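Local structure of lantibiotic dehydratase (Microbispora corallina, 5EHK) at residues T954-A959 with Q1038-L1043; F946-D951 with R1031-G1036; W854-Y859 with A932-L937. The protein probably dehydrates serine and threonine residues of the NAI-107 precursor peptide in a tRNA-dependent way, as related lantibiotic dehydratases do. All coordinates share one frame; numbering follows the deposited sequence.

Contact 1: residues T954-A959 with Q1038-L1043; sequences TAISAA and QVLAAL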
ATOM      1  N   THR A 954     -14.353  13.370 -29.886  1.00 28.05           N
ATOM      2  CA  THR A 954     -15.029  12.489 -28.928  1.00 25.27           C
ATOM      3  C   THR A 954     -16.366  13.074 -28.482  1.00 23.68           C
ATOM      4  O   THR A 954     -17.364  12.353 -28.397  1.00 21.14           O
ATOM      5  CB  THR A 954     -14.141  12.120 -27.727  1.00 24.41           C
ATOM      6  OG1 THR A 954     -12.953  11.477 -28.204  1.00 26.65           O
ATOM      7  CG2 THR A 954     -14.859  11.139 -26.787  1.00 21.02           C
ATOM      8  N   ALA A 955     -16.380  14.374 -28.194  1.00 26.28           N
ATOM      9  CA  ALA A 955     -17.625  15.079 -27.897  1.00 25.68           C
ATOM     10  C   ALA A 955     -18.580  14.944 -29.085  1.00 25.47           C
ATOM     11  O   ALA A 955     -19.746  14.581 -28.928  1.00 23.70           O
ATOM     12  CB  ALA A 955     -17.342  16.544 -27.633  1.00 25.77           C
ATOM     13  N   ILE A 956     -18.057  15.195 -30.278  1.00 22.19           N
ATOM     14  CA  ILE A 956     -18.813  15.007 -31.493  1.00 20.31           C
ATOM     15  C   ILE A 956     -19.338  13.586 -31.563  1.00 19.80           C
ATOM     16  O   ILE A 956     -20.503  13.373 -31.862  1.00 20.59           O
ATOM     17  CB  ILE A 956     -17.954  15.312 -32.723  1.00 24.10           C
ATOM     18  CG1 ILE A 956     -17.529  16.776 -32.717  1.00 23.18           C
ATOM     19  CG2 ILE A 956     -18.687  14.977 -34.007  1.00 22.97           C
ATOM     20  CD1 ILE A 956     -16.519  17.098 -33.801  1.00 33.56           C
ATOM     21  N   SER A 957     -18.491  12.617 -31.233  1.00 21.53           N
ATOM     22  CA  SER A 957     -18.889  11.214 -31.298  1.00 19.01           C
ATOM     23  C   SER A 957     -19.959  10.873 -30.250  1.00 16.92           C
ATOM     24  O   SER A 957     -20.912  10.163 -30.555  1.00 18.08           O
ATOM     25  CB  SER A 957     -17.676  10.290 -31.177  1.00 16.88           C
ATOM     26  OG  SER A 957     -17.972   8.981 -31.620  1.00 13.99           O
ATOM     27  N   ALA A 958     -19.842  11.405 -29.040  1.00 15.83           N
ATOM     28  CA  ALA A 958     -20.885  11.171 -28.040  1.00 15.93           C
ATOM     29  C   ALA A 958     -22.238  11.691 -28.500  1.00 22.84           C
ATOM     30  O   ALA A 958     -23.240  10.960 -28.474  1.00 23.23           O
ATOM     31  CB  ALA A 958     -20.530  11.789 -26.746  1.00 15.45           C
ATOM     32  N   ALA A 959     -22.262  12.948 -28.935  1.00 23.23           N
ATOM     33  CA  ALA A 959     -23.515  13.601 -29.293  1.00 23.99           C
ATOM     34  C   ALA A 959     -24.153  12.933 -30.493  1.00 23.26           C
ATOM     35  O   ALA A 959     -25.384  12.792 -30.568  1.00 19.02           O
ATOM     36  CB  ALA A 959     -23.280  15.057 -29.573  1.00 25.85           C
ATOM     37  N   GLN A1038     -15.127  15.139 -42.630  1.00 34.38           N
ATOM     38  CA  GLN A1038     -14.452  13.861 -42.521  1.00 29.46           C
ATOM     39  C   GLN A1038     -14.725  13.222 -41.166  1.00 31.15           C
ATOM     40  O   GLN A1038     -14.681  11.998 -41.013  1.00 27.79           O
ATOM     41  CB  GLN A1038     -12.954  13.987 -42.778  1.00 28.43           C
ATOM     42  CG  GLN A1038     -12.550  14.025 -44.240  1.00 29.38           C
ATOM     43  CD  GLN A1038     -11.029  14.091 -44.421  1.00 44.37           C
ATOM     44  OE1 GLN A1038     -10.341  14.942 -43.839  1.00 45.29           O
ATOM     45  NE2 GLN A1038     -10.496  13.164 -45.203  1.00 50.90           N
ATOM     46  N   VAL A1039     -15.000  14.059 -40.180  1.00 30.83           N
ATOM     47  CA  VAL A1039     -15.371  13.560 -38.878  1.00 27.09           C
ATOM     48  C   VAL A1039     -16.718  12.887 -38.966  1.00 28.67           C
ATOM     49  O   VAL A1039     -16.882  11.749 -38.521  1.00 28.05           O
ATOM     50  CB  VAL A1039     -15.419  14.679 -37.856  1.00 25.88           C
ATOM     51  CG1 VAL A1039     -16.008  14.176 -36.577  1.00 24.35           C
ATOM     52  CG2 VAL A1039     -14.011  15.195 -37.604  1.00 31.06           C
ATOM     53  N   LEU A1040     -17.681  13.564 -39.581  1.00 30.75           N
ATOM     54  CA  LEU A1040     -19.034  13.009 -39.656  1.00 29.93           C
ATOM     55  C   LEU A1040     -19.145  11.766 -40.547  1.00 25.94           C
ATOM     56  O   LEU A1040     -19.918  10.859 -40.237  1.00 22.22           O
ATOM     57  CB  LEU A1040     -20.052  14.075 -40.069  1.00 26.29           C
ATOM     58  CG  LEU A1040     -20.302  15.212 -39.073  1.00 35.73           C
ATOM     59  CD1 LEU A1040     -21.516  16.026 -39.503  1.00 44.63           C
ATOM     60  CD2 LEU A1040     -20.483  14.705 -37.663  1.00 27.32           C
ATOM     61  N   ALA A1041     -18.385  11.722 -41.639  1.00 20.19           N
ATOM     62  CA  ALA A1041     -18.411  10.557 -42.524  1.00 24.11           C
ATOM     63  C   ALA A1041     -17.940   9.320 -41.764  1.00 27.14           C
ATOM     64  O   ALA A1041     -18.546   8.245 -41.854  1.00 27.24           O
ATOM     65  CB  ALA A1041     -17.527  10.778 -43.738  1.00 18.74           C
ATOM     66  N   ALA A1042     -16.875   9.489 -40.985  1.00 23.82           N
ATOM     67  CA  ALA A1042     -16.290   8.378 -40.253  1.00 25.32           C
ATOM     68  C   ALA A1042     -17.247   7.793 -39.207  1.00 21.82           C
ATOM     69  O   ALA A1042     -17.031   6.688 -38.733  1.00 20.51           O
ATOM     70  CB  ALA A1042     -14.981   8.811 -39.602  1.00 20.28           C
ATOM     71  N   LEU A1043     -18.308   8.531 -38.883  1.00 22.45           N
ATOM     72  CA  LEU A1043     -19.329   8.121 -37.915  1.00 18.80           C
ATOM     73  C   LEU A1043     -20.640   7.594 -38.503  1.00 16.93           C
ATOM     74  O   LEU A1043     -21.572   7.309 -37.759  1.00 19.03           O
ATOM     75  CB  LEU A1043     -19.690   9.293 -37.007  1.00 16.00           C
ATOM     76  CG  LEU A1043     -18.627   9.892 -36.117  1.00 15.35           C
ATOM     77  CD1 LEU A1043     -19.203  11.129 -35.492  1.00 21.40           C
ATOM     78  CD2 LEU A1043     -18.253   8.919 -35.047  1.00 15.16           C
TER

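Contact 2: residues F946-D951 with R1031-G1036; sequences FRYTLD and RADEDG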
ATOM      1  N   PHE A 946      -4.892  18.969 -38.755  1.00 56.88           N
ATOM      2  CA  PHE A 946      -6.271  18.593 -38.443  1.00 53.71           C
ATOM      3  C   PHE A 946      -6.755  19.505 -37.328  1.00 46.25           C
ATOM      4  O   PHE A 946      -6.116  19.613 -36.280  1.00 51.61           O
ATOM      5  CB  PHE A 946      -6.389  17.109 -38.064  1.00 49.39           C
ATOM      6  CG  PHE A 946      -7.807  16.630 -37.931  1.00 37.40           C
ATOM      7  CD1 PHE A 946      -8.617  16.494 -39.038  1.00 37.34           C
ATOM      8  CD2 PHE A 946      -8.325  16.315 -36.691  1.00 38.79           C
ATOM      9  CE1 PHE A 946      -9.918  16.070 -38.910  1.00 31.72           C
ATOM     10  CE2 PHE A 946      -9.624  15.887 -36.563  1.00 38.14           C
ATOM     11  CZ  PHE A 946     -10.420  15.763 -37.680  1.00 31.52           C
ATOM     12  N   ARG A 947      -7.868  20.182 -37.576  1.00 38.95           N
ATOM     13  CA  ARG A 947      -8.265  21.298 -36.733  1.00 40.06           C
ATOM     14  C   ARG A 947      -8.682  20.841 -35.360  1.00 45.15           C
ATOM     15  O   ARG A 947      -8.360  21.476 -34.355  1.00 45.71           O
ATOM     16  CB  ARG A 947      -9.424  22.047 -37.371  1.00 45.53           C
ATOM     17  CG  ARG A 947      -9.422  22.008 -38.890  1.00 50.22           C
ATOM     18  CD  ARG A 947     -10.009  23.276 -39.432  1.00 54.61           C
ATOM     19  NE  ARG A 947     -10.945  23.828 -38.456  1.00 60.24           N
ATOM     20  CZ  ARG A 947     -11.462  25.049 -38.516  1.00 63.76           C
ATOM     21  NH1 ARG A 947     -11.135  25.858 -39.523  1.00 47.91           N
ATOM     22  NH2 ARG A 947     -12.305  25.455 -37.566  1.00 61.70           N
ATOM     23  N   TYR A 948      -9.373  19.710 -35.322  1.00 44.55           N
ATOM     24  CA  TYR A 948     -10.050  19.283 -34.115  1.00 36.80           C
ATOM     25  C   TYR A 948      -9.184  18.404 -33.218  1.00 34.80           C
ATOM     26  O   TYR A 948      -8.390  17.591 -33.683  1.00 34.76           O
ATOM     27  CB  TYR A 948     -11.332  18.560 -34.496  1.00 37.34           C
ATOM     28  CG  TYR A 948     -12.250  19.382 -35.361  1.00 36.17           C
ATOM     29  CD1 TYR A 948     -13.000  20.423 -34.827  1.00 34.56           C
ATOM     30  CD2 TYR A 948     -12.370  19.114 -36.712  1.00 35.69           C
ATOM     31  CE1 TYR A 948     -13.846  21.171 -35.621  1.00 29.78           C
ATOM     32  CE2 TYR A 948     -13.208  19.859 -37.516  1.00 38.84           C
ATOM     33  CZ  TYR A 948     -13.945  20.885 -36.967  1.00 39.91           C
ATOM     34  OH  TYR A 948     -14.785  21.617 -37.777  1.00 45.65           O
ATOM     35  N   THR A 949      -9.328  18.604 -31.916  1.00 32.84           N
ATOM     36  CA  THR A 949      -8.628  17.787 -30.948  1.00 35.70           C
ATOM     37  C   THR A 949      -9.372  16.466 -30.769  1.00 31.36           C
ATOM     38  O   THR A 949     -10.483  16.295 -31.252  1.00 35.22           O
ATOM     39  CB  THR A 949      -8.549  18.498 -29.584  1.00 37.09           C
ATOM     40  OG1 THR A 949      -9.878  18.725 -29.095  1.00 38.45           O
ATOM     41  CG2 THR A 949      -7.821  19.838 -29.712  1.00 32.05           C
ATOM     42  N   LEU A 950      -8.751  15.533 -30.068  1.00 27.15           N
ATOM     43  CA  LEU A 950      -9.395  14.283 -29.734  1.00 23.38           C
ATOM     44  C   LEU A 950     -10.625  14.504 -28.868  1.00 25.34           C
ATOM     45  O   LEU A 950     -11.646  13.873 -29.082  1.00 30.27           O
ATOM     46  CB  LEU A 950      -8.401  13.379 -29.015  1.00 23.61           C
ATOM     47  CG  LEU A 950      -8.554  11.867 -29.148  1.00 25.72           C
ATOM     48  CD1 LEU A 950      -8.744  11.437 -30.597  1.00 23.69           C
ATOM     49  CD2 LEU A 950      -7.330  11.203 -28.559  1.00 22.85           C
ATOM     50  N   ASP A 951     -10.549  15.415 -27.903  1.00 33.20           N
ATOM     51  CA  ASP A 951     -11.701  15.690 -27.040  1.00 33.03           C
ATOM     52  C   ASP A 951     -12.874  16.211 -27.853  1.00 31.79           C
ATOM     53  O   ASP A 951     -14.037  15.905 -27.571  1.00 31.80           O
ATOM     54  CB  ASP A 951     -11.365  16.688 -25.937  1.00 29.90           C
ATOM     55  CG  ASP A 951     -10.394  16.131 -24.926  1.00 38.87           C
ATOM     56  OD1 ASP A 951      -9.697  15.150 -25.255  1.00 36.85           O
ATOM     57  OD2 ASP A 951     -10.343  16.661 -23.790  1.00 47.33           O
ATOM     58  N   ARG A1031     -20.168  20.924 -40.940  1.00 45.52           N
ATOM     59  CA  ARG A1031     -20.242  20.663 -42.373  1.00 40.95           C
ATOM     60  C   ARG A1031     -19.609  21.756 -43.220  1.00 47.44           C
ATOM     61  O   ARG A1031     -19.471  21.606 -44.434  1.00 46.04           O
ATOM     62  CB  ARG A1031     -21.681  20.426 -42.811  1.00 42.22           C
ATOM     63  CG  ARG A1031     -22.384  19.322 -42.052  1.00 40.90           C
ATOM     64  CD  ARG A1031     -23.447  18.664 -42.917  1.00 38.07           C
ATOM     65  NE  ARG A1031     -24.356  17.838 -42.133  1.00 42.97           N
ATOM     66  CZ  ARG A1031     -24.404  16.510 -42.196  1.00 43.90           C
ATOM     67  NH1 ARG A1031     -23.590  15.845 -43.003  1.00 36.75           N
ATOM     68  NH2 ARG A1031     -25.267  15.844 -41.444  1.00 49.63           N
ATOM     69  N   ALA A1032     -19.267  22.872 -42.584  1.00 53.55           N
ATOM     70  CA  ALA A1032     -18.500  23.919 -43.239  1.00 51.68           C
ATOM     71  C   ALA A1032     -17.118  23.364 -43.497  1.00 49.55           C
ATOM     72  O   ALA A1032     -16.707  23.194 -44.636  1.00 56.16           O
ATOM     73  CB  ALA A1032     -18.407  25.151 -42.349  1.00 52.42           C
ATOM     74  N   ASP A1033     -16.437  23.043 -42.401  1.00 54.79           N
ATOM     75  CA  ASP A1033     -15.059  22.565 -42.392  1.00 47.44           C
ATOM     76  C   ASP A1033     -14.899  21.312 -43.256  1.00 46.17           C
ATOM     77  O   ASP A1033     -15.800  20.480 -43.308  1.00 50.20           O
ATOM     78  CB  ASP A1033     -14.725  22.225 -40.946  1.00 45.08           C
ATOM     79  CG  ASP A1033     -13.271  22.388 -40.627  1.00 52.69           C
ATOM     80  OD1 ASP A1033     -12.431  22.296 -41.549  1.00 53.86           O
ATOM     81  OD2 ASP A1033     -12.974  22.608 -39.434  1.00 51.55           O
ATOM     82  N   GLU A1034     -13.771  21.183 -43.952  1.00 49.73           N
ATOM     83  CA  GLU A1034     -13.471  19.942 -44.670  1.00 50.01           C
ATOM     84  C   GLU A1034     -13.155  18.860 -43.641  1.00 48.25           C
ATOM     85  O   GLU A1034     -13.602  17.718 -43.761  1.00 44.57           O
ATOM     86  CB  GLU A1034     -12.323  20.114 -45.668  1.00 44.72           C
ATOM     87  CG  GLU A1034     -12.027  18.860 -46.485  1.00 58.92           C
ATOM     88  CD  GLU A1034     -10.991  19.089 -47.594  1.00 87.63           C
ATOM     89  OE1 GLU A1034     -10.505  20.236 -47.737  1.00 76.67           O
ATOM     90  OE2 GLU A1034     -10.664  18.121 -48.325  1.00 90.63           O
ATOM     91  N   ASP A1035     -12.380  19.233 -42.627  1.00 44.46           N
ATOM     92  CA  ASP A1035     -12.077  18.331 -41.529  1.00 41.66           C
ATOM     93  C   ASP A1035     -13.351  17.889 -40.805  1.00 42.25           C
ATOM     94  O   ASP A1035     -13.482  16.720 -40.436  1.00 39.93           O
ATOM     95  CB  ASP A1035     -11.117  18.987 -40.537  1.00 38.69           C
ATOM     96  CG  ASP A1035      -9.696  19.085 -41.072  1.00 44.59           C
ATOM     97  OD1 ASP A1035      -9.471  18.767 -42.262  1.00 39.57           O
ATOM     98  OD2 ASP A1035      -8.800  19.466 -40.288  1.00 45.58           O
ATOM     99  N   GLY A1036     -14.282  18.820 -40.608  1.00 40.94           N
ATOM    100  CA  GLY A1036     -15.517  18.523 -39.902  1.00 35.35           C
ATOM    101  C   GLY A1036     -16.374  17.508 -40.630  1.00 38.76           C
ATOM    102  O   GLY A1036     -17.082  16.699 -40.012  1.00 38.09           O
TER

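Contact 3: residues W854-Y859 with A932-L937; sequences WFFIRY and AAAISL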
ATOM      1  N   TRP A 854     -15.802  -8.027 -35.138  1.00 17.71           N
ATOM      2  CA  TRP A 854     -14.565  -7.718 -34.441  1.00 16.07           C
ATOM      3  C   TRP A 854     -14.784  -6.434 -33.668  1.00 15.10           C
ATOM      4  O   TRP A 854     -15.650  -5.649 -34.035  1.00 14.37           O
ATOM      5  CB  TRP A 854     -13.397  -7.560 -35.416  1.00 10.89           C
ATOM      6  CG  TRP A 854     -13.379  -6.202 -36.035  1.00 14.59           C
ATOM      7  CD1 TRP A 854     -14.048  -5.812 -37.151  1.00 13.34           C
ATOM      8  CD2 TRP A 854     -12.669  -5.050 -35.572  1.00 11.56           C
ATOM      9  NE1 TRP A 854     -13.802  -4.502 -37.412  1.00 13.43           N
ATOM     10  CE2 TRP A 854     -12.953  -4.002 -36.460  1.00 11.51           C
ATOM     11  CE3 TRP A 854     -11.820  -4.799 -34.485  1.00 12.09           C
ATOM     12  CZ2 TRP A 854     -12.420  -2.731 -36.317  1.00 13.28           C
ATOM     13  CZ3 TRP A 854     -11.292  -3.544 -34.334  1.00 11.03           C
ATOM     14  CH2 TRP A 854     -11.593  -2.520 -35.245  1.00 15.39           C
ATOM     15  N   PHE A 855     -14.041  -6.236 -32.586  1.00 10.55           N
ATOM     16  CA  PHE A 855     -14.049  -4.946 -31.912  1.00 13.66           C
ATOM     17  C   PHE A 855     -12.815  -4.785 -31.026  1.00 14.11           C
ATOM     18  O   PHE A 855     -12.071  -5.740 -30.828  1.00 15.15           O
ATOM     19  CB  PHE A 855     -15.372  -4.698 -31.171  1.00 10.63           C
ATOM     20  CG  PHE A 855     -15.569  -5.511 -29.905  1.00 16.46           C
ATOM     21  CD1 PHE A 855     -16.321  -6.684 -29.918  1.00 20.41           C
ATOM     22  CD2 PHE A 855     -15.028  -5.092 -28.687  1.00 19.13           C
ATOM     23  CE1 PHE A 855     -16.536  -7.419 -28.735  1.00 22.99           C
ATOM     24  CE2 PHE A 855     -15.244  -5.837 -27.496  1.00 20.46           C
ATOM     25  CZ  PHE A 855     -15.992  -6.999 -27.527  1.00 17.01           C
ATOM     26  N   PHE A 856     -12.579  -3.590 -30.504  1.00  9.09           N
ATOM     27  CA  PHE A 856     -11.496  -3.452 -29.562  1.00  8.87           C
ATOM     28  C   PHE A 856     -11.927  -2.569 -28.416  1.00 10.22           C
ATOM     29  O   PHE A 856     -12.735  -1.654 -28.600  1.00  9.78           O
ATOM     30  CB  PHE A 856     -10.245  -2.868 -30.221  1.00  9.26           C
ATOM     31  CG  PHE A 856     -10.227  -1.365 -30.242  1.00 12.09           C
ATOM     32  CD1 PHE A 856      -9.774  -0.638 -29.141  1.00  9.96           C
ATOM     33  CD2 PHE A 856     -10.667  -0.675 -31.358  1.00 11.20           C
ATOM     34  CE1 PHE A 856      -9.791   0.723 -29.156  1.00 11.18           C
ATOM     35  CE2 PHE A 856     -10.668   0.689 -31.372  1.00 12.59           C
ATOM     36  CZ  PHE A 856     -10.228   1.391 -30.274  1.00  9.66           C
ATOM     37  N   ILE A 857     -11.347  -2.827 -27.244  1.00  7.78           N
ATOM     38  CA  ILE A 857     -11.507  -1.958 -26.099  1.00  9.79           C
ATOM     39  C   ILE A 857     -10.128  -1.700 -25.455  1.00 14.70           C
ATOM     40  O   ILE A 857      -9.199  -2.508 -25.570  1.00 12.94           O
ATOM     41  CB  ILE A 857     -12.465  -2.536 -25.033  1.00 11.02           C
ATOM     42  CG1 ILE A 857     -11.856  -3.751 -24.331  1.00 14.60           C
ATOM     43  CG2 ILE A 857     -13.815  -2.906 -25.626  1.00  9.40           C
ATOM     44  CD1 ILE A 857     -12.672  -4.232 -23.162  1.00 11.43           C
ATOM     45  N   ARG A 858     -10.020  -0.564 -24.779  1.00 12.93           N
ATOM     46  CA  ARG A 858      -8.887  -0.239 -23.948  1.00  9.83           C
ATOM     47  C   ARG A 858      -9.270  -0.744 -22.555  1.00 14.96           C
ATOM     48  O   ARG A 858     -10.381  -0.525 -22.069  1.00 17.09           O
ATOM     49  CB  ARG A 858      -8.658   1.275 -23.986  1.00  8.51           C
ATOM     50  CG  ARG A 858      -8.315   1.789 -25.383  1.00 11.20           C
ATOM     51  CD  ARG A 858      -8.493   3.326 -25.583  1.00 11.40           C
ATOM     52  NE  ARG A 858      -7.303   3.991 -26.056  1.00 10.26           N
ATOM     53  CZ  ARG A 858      -7.183   4.710 -27.165  1.00 12.04           C
ATOM     54  NH1 ARG A 858      -8.173   4.905 -28.006  1.00 14.28           N
ATOM     55  NH2 ARG A 858      -6.002   5.215 -27.431  1.00 14.98           N
ATOM     56  N   TYR A 859      -8.369  -1.488 -21.939  1.00 17.76           N
ATOM     57  CA  TYR A 859      -8.689  -2.186 -20.712  1.00 20.71           C
ATOM     58  C   TYR A 859      -7.534  -1.987 -19.748  1.00 19.96           C
ATOM     59  O   TYR A 859      -6.383  -1.853 -20.158  1.00 20.83           O
ATOM     60  CB  TYR A 859      -8.889  -3.687 -21.007  1.00 19.15           C
ATOM     61  CG  TYR A 859      -9.720  -4.417 -19.983  1.00 24.47           C
ATOM     62  CD1 TYR A 859     -11.073  -4.656 -20.210  1.00 31.48           C
ATOM     63  CD2 TYR A 859      -9.165  -4.856 -18.775  1.00 27.05           C
ATOM     64  CE1 TYR A 859     -11.864  -5.318 -19.272  1.00 34.20           C
ATOM     65  CE2 TYR A 859      -9.949  -5.524 -17.823  1.00 31.36           C
ATOM     66  CZ  TYR A 859     -11.303  -5.750 -18.083  1.00 34.14           C
ATOM     67  OH  TYR A 859     -12.107  -6.406 -17.171  1.00 34.32           O
ATOM     68  N   ALA A 932     -14.448   0.760 -35.572  1.00 12.65           N
ATOM     69  CA  ALA A 932     -13.914   1.187 -36.864  1.00 16.51           C
ATOM     70  C   ALA A 932     -13.839   2.722 -36.939  1.00 15.22           C
ATOM     71  O   ALA A 932     -12.823   3.279 -37.363  1.00 10.85           O
ATOM     72  CB  ALA A 932     -14.737   0.613 -38.005  1.00  6.99           C
ATOM     73  N   ALA A 933     -14.913   3.371 -36.477  1.00 16.11           N
ATOM     74  CA  ALA A 933     -15.015   4.819 -36.363  1.00 11.92           C
ATOM     75  C   ALA A 933     -13.847   5.399 -35.567  1.00 14.14           C
ATOM     76  O   ALA A 933     -13.218   6.358 -35.998  1.00 16.18           O
ATOM     77  CB  ALA A 933     -16.344   5.205 -35.722  1.00  9.65           C
ATOM     78  N   ALA A 934     -13.570   4.823 -34.400  1.00 12.21           N
ATOM     79  CA  ALA A 934     -12.490   5.316 -33.547  1.00 12.94           C
ATOM     80  C   ALA A 934     -11.138   5.261 -34.271  1.00 14.72           C
ATOM     81  O   ALA A 934     -10.346   6.199 -34.218  1.00 16.56           O
ATOM     82  CB  ALA A 934     -12.445   4.550 -32.217  1.00 10.92           C
ATOM     83  N   ILE A 935     -10.862   4.145 -34.920  1.00 13.71           N
ATOM     84  CA  ILE A 935      -9.657   4.031 -35.725  1.00 16.69           C
ATOM     85  C   ILE A 935      -9.602   5.114 -36.816  1.00 17.60           C
ATOM     86  O   ILE A 935      -8.561   5.746 -37.021  1.00 17.32           O
ATOM     87  CB  ILE A 935      -9.540   2.634 -36.338  1.00 13.04           C
ATOM     88  CG1 ILE A 935      -9.343   1.621 -35.224  1.00 14.29           C
ATOM     89  CG2 ILE A 935      -8.416   2.573 -37.338  1.00  7.71           C
ATOM     90  CD1 ILE A 935      -9.128   0.240 -35.737  1.00 16.71           C
ATOM     91  N   SER A 936     -10.726   5.329 -37.500  1.00 18.74           N
ATOM     92  CA  SER A 936     -10.840   6.375 -38.524  1.00 17.55           C
ATOM     93  C   SER A 936     -10.501   7.758 -37.985  1.00 20.06           C
ATOM     94  O   SER A 936      -9.712   8.499 -38.596  1.00 17.73           O
ATOM     95  CB  SER A 936     -12.267   6.439 -39.054  1.00 12.86           C
ATOM     96  OG  SER A 936     -12.423   5.639 -40.198  1.00 18.55           O
ATOM     97  N   LEU A 937     -11.094   8.075 -36.830  1.00 14.86           N
ATOM     98  CA  LEU A 937     -10.925   9.355 -36.178  1.00 14.36           C
ATOM     99  C   LEU A 937      -9.478   9.552 -35.694  1.00 22.67           C
ATOM    100  O   LEU A 937      -8.877  10.617 -35.879  1.00 20.96           O
ATOM    101  CB  LEU A 937     -11.912   9.465 -35.021  1.00 14.11           C
ATOM    102  CG  LEU A 937     -13.391   9.545 -35.399  1.00 18.85           C
ATOM    103  CD1 LEU A 937     -14.270   9.659 -34.172  1.00 18.57           C
ATOM    104  CD2 LEU A 937     -13.670  10.717 -36.339  1.00 19.27           C
TER

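Contact 1: residues T954-A959 with Q1038-L1043
I956 meets V1039, L1040 and L1043 through one methyl, CG2, and this aliphatic packing makes up most of the contact. The closest of the three approaches is I956 CG2 to V1039 CG1, at 3.8 Å. L1040 CD2 follows at 4.1 Å from I956 CG2, and L1043 CD1 at 4.2 Å from that same methyl. I956 also brings its longer branch to bear on the valine, with CD1 4.1 Å from V1039 CG1, which therefore touches both arms of the isoleucine. The side chains of I956 and V1039 cross at about a right angle, as do those of I956 and L1040, and they meet through their methyl ends. With chi1 of I956 at -63°, CG2 lies trans to the backbone N and heads across the gap between the backbones. V1039 and L1043 start out toward the partner helix; L1040 sets out to one side of it and only its end comes close.

This is helix-to-helix packing inside the C-terminal part of the dehydratase: one turn of helix 950-965 lies against the last part of helix 1034-1042 and L1043, which leads on to helix 1044-1059. L1030 of helix 1028-1032 touches both I956 and L1040, while L937 of helix 920-942 touches L1043.

The second kind of contact sets a polar atom against a methyl. S957 OG lies 3.4 Å from L1043 CD2, placed there by a chi1 of -163°, and S957 CB stands 4.1 Å from that methyl. L1043 thus splits its two methyls between neighbouring residues, CD1 to I956 and CD2 to S957. No hydrogen bond joins the two segments; the carbonyl of S957 instead receives a weak one from R1046, just beyond L1043.

Contact 2: residues F946-D951 with R1031-G1036
R947 and D1033 meet in a salt bridge, NE to OD2 at 2.6 Å, with R947 and D1033 reaching for each other from opposite directions. The carboxylate sits over one face of the guanidinium, the two planes 78° apart, so this is not the flat, two-pronged pairing arginine can make. Bends at chi2 and chi3 curve the arginine chain, and NE rather than a terminal nitrogen comes nearest to the acid. The same oxygen, D1033 OD2, lies 2.6 Å from Y948 OH.

D1035 works on the backbone. Its OD2 accepts a hydrogen bond from R947 N, 3.0 Å long and fairly straight at 155°, the N-H arriving nearly in line with the C-O bond. Beside it lies the F946 ring, tilted only 24° from the carboxylate plane; F946 CE1 packs on D1035 CB at 3.5 Å. Y948 also packs on D1035: its CE2 is 3.8 Å from D1035 CB, and the ring turns its edge to the backbone at G1036 N, 3.4 Å from CE2.

Further out, D1033 is steadied by its own chain, since its OD1 accepts from D1035 N at 3.2 Å, met from above the carboxylate plane. D1035 OD2 also has R943 as a long, weak ion-pair partner. F946 and Y948 both rest on V953 of helix 950-965, whose start is held by T949: its side chain caps a backbone N in the first turn, and its own N donates to the E952 side chain (OE1), consistent with a capping box.

D1033 as N-cap, followed by E1034 and D1035 in the first turn, is an acid-rich helix N-terminus of a common kind, opening helix 1034-1042, where negative charge would probably suit the helix dipole.

Contact 3: residues W854-Y859 with A932-L937
W854 and I935 make the closest approach here, ring atom CH2 lying 3.7 Å from methyl CD1. The two side chains run at a slant to one another, and the outer end of the six-membered ring, CH2 and the neighbouring CZ2 on the side of the indole nitrogen, does the touching. Next to CH2, the ring atom CZ2 reaches the turn before, 4.4 Å from A932 CB and 4.1 Å from A932 N. The W854 side chain does not set out straight for the helix; a chi1 of 81° puts CG between the backbone N and the carbonyl carbon, and the long ring covers the remaining distance.

F856, two residues along the strand and so on the same side of it, points at the helix directly. Its ring turns an edge to A934, with CZ 4.3 Å from A934 CB near the ring plane. It also meets I935, where CE2 stands 4.2 Å from CG1 at an oblique angle. I935 therefore serves both aromatics, its CD1 against the tryptophan and its CG1 against the phenylalanine, while the small A932 and A934 take the ring ends close to the helix backbone.

The axes of segments 854-859 and 932-937 come within 9.5 Å and are inclined at 64°, with no hydrogen bond between the two. Just before A932, however, S931 OG accepts a hydrogen bond from F856 N. Strand 853-861 is an outermost strand of a four-stranded antiparallel sheet, paired with strand 864-872; helix 920-942 packs across it, V839 of helix 839-848 touches both W854 and I935, and helix 1068-1085 adds L1085 against A934.

Overall arrangement
All three contacts lie in the C-terminal family region, well away from the centre of the chain. Contact 3 comes first and closes before the others open; contacts 1 and 2 then alternate their segments, both joining helix 950-965 or the loop before it to helix 1034-1042. Their centres are about 9 Å apart, and V1039 of contact 1 touches F946 of contact 2. Contact 3 is centred about 13 Å from contact 1, where A1042 packs on A933, S936 and L937, and about 19 Å from contact 2, without touching it. Helix 920-942 thus touches both the edge strand and helix 1034-1042, and each contact joins segments 73 to 80 residues apart.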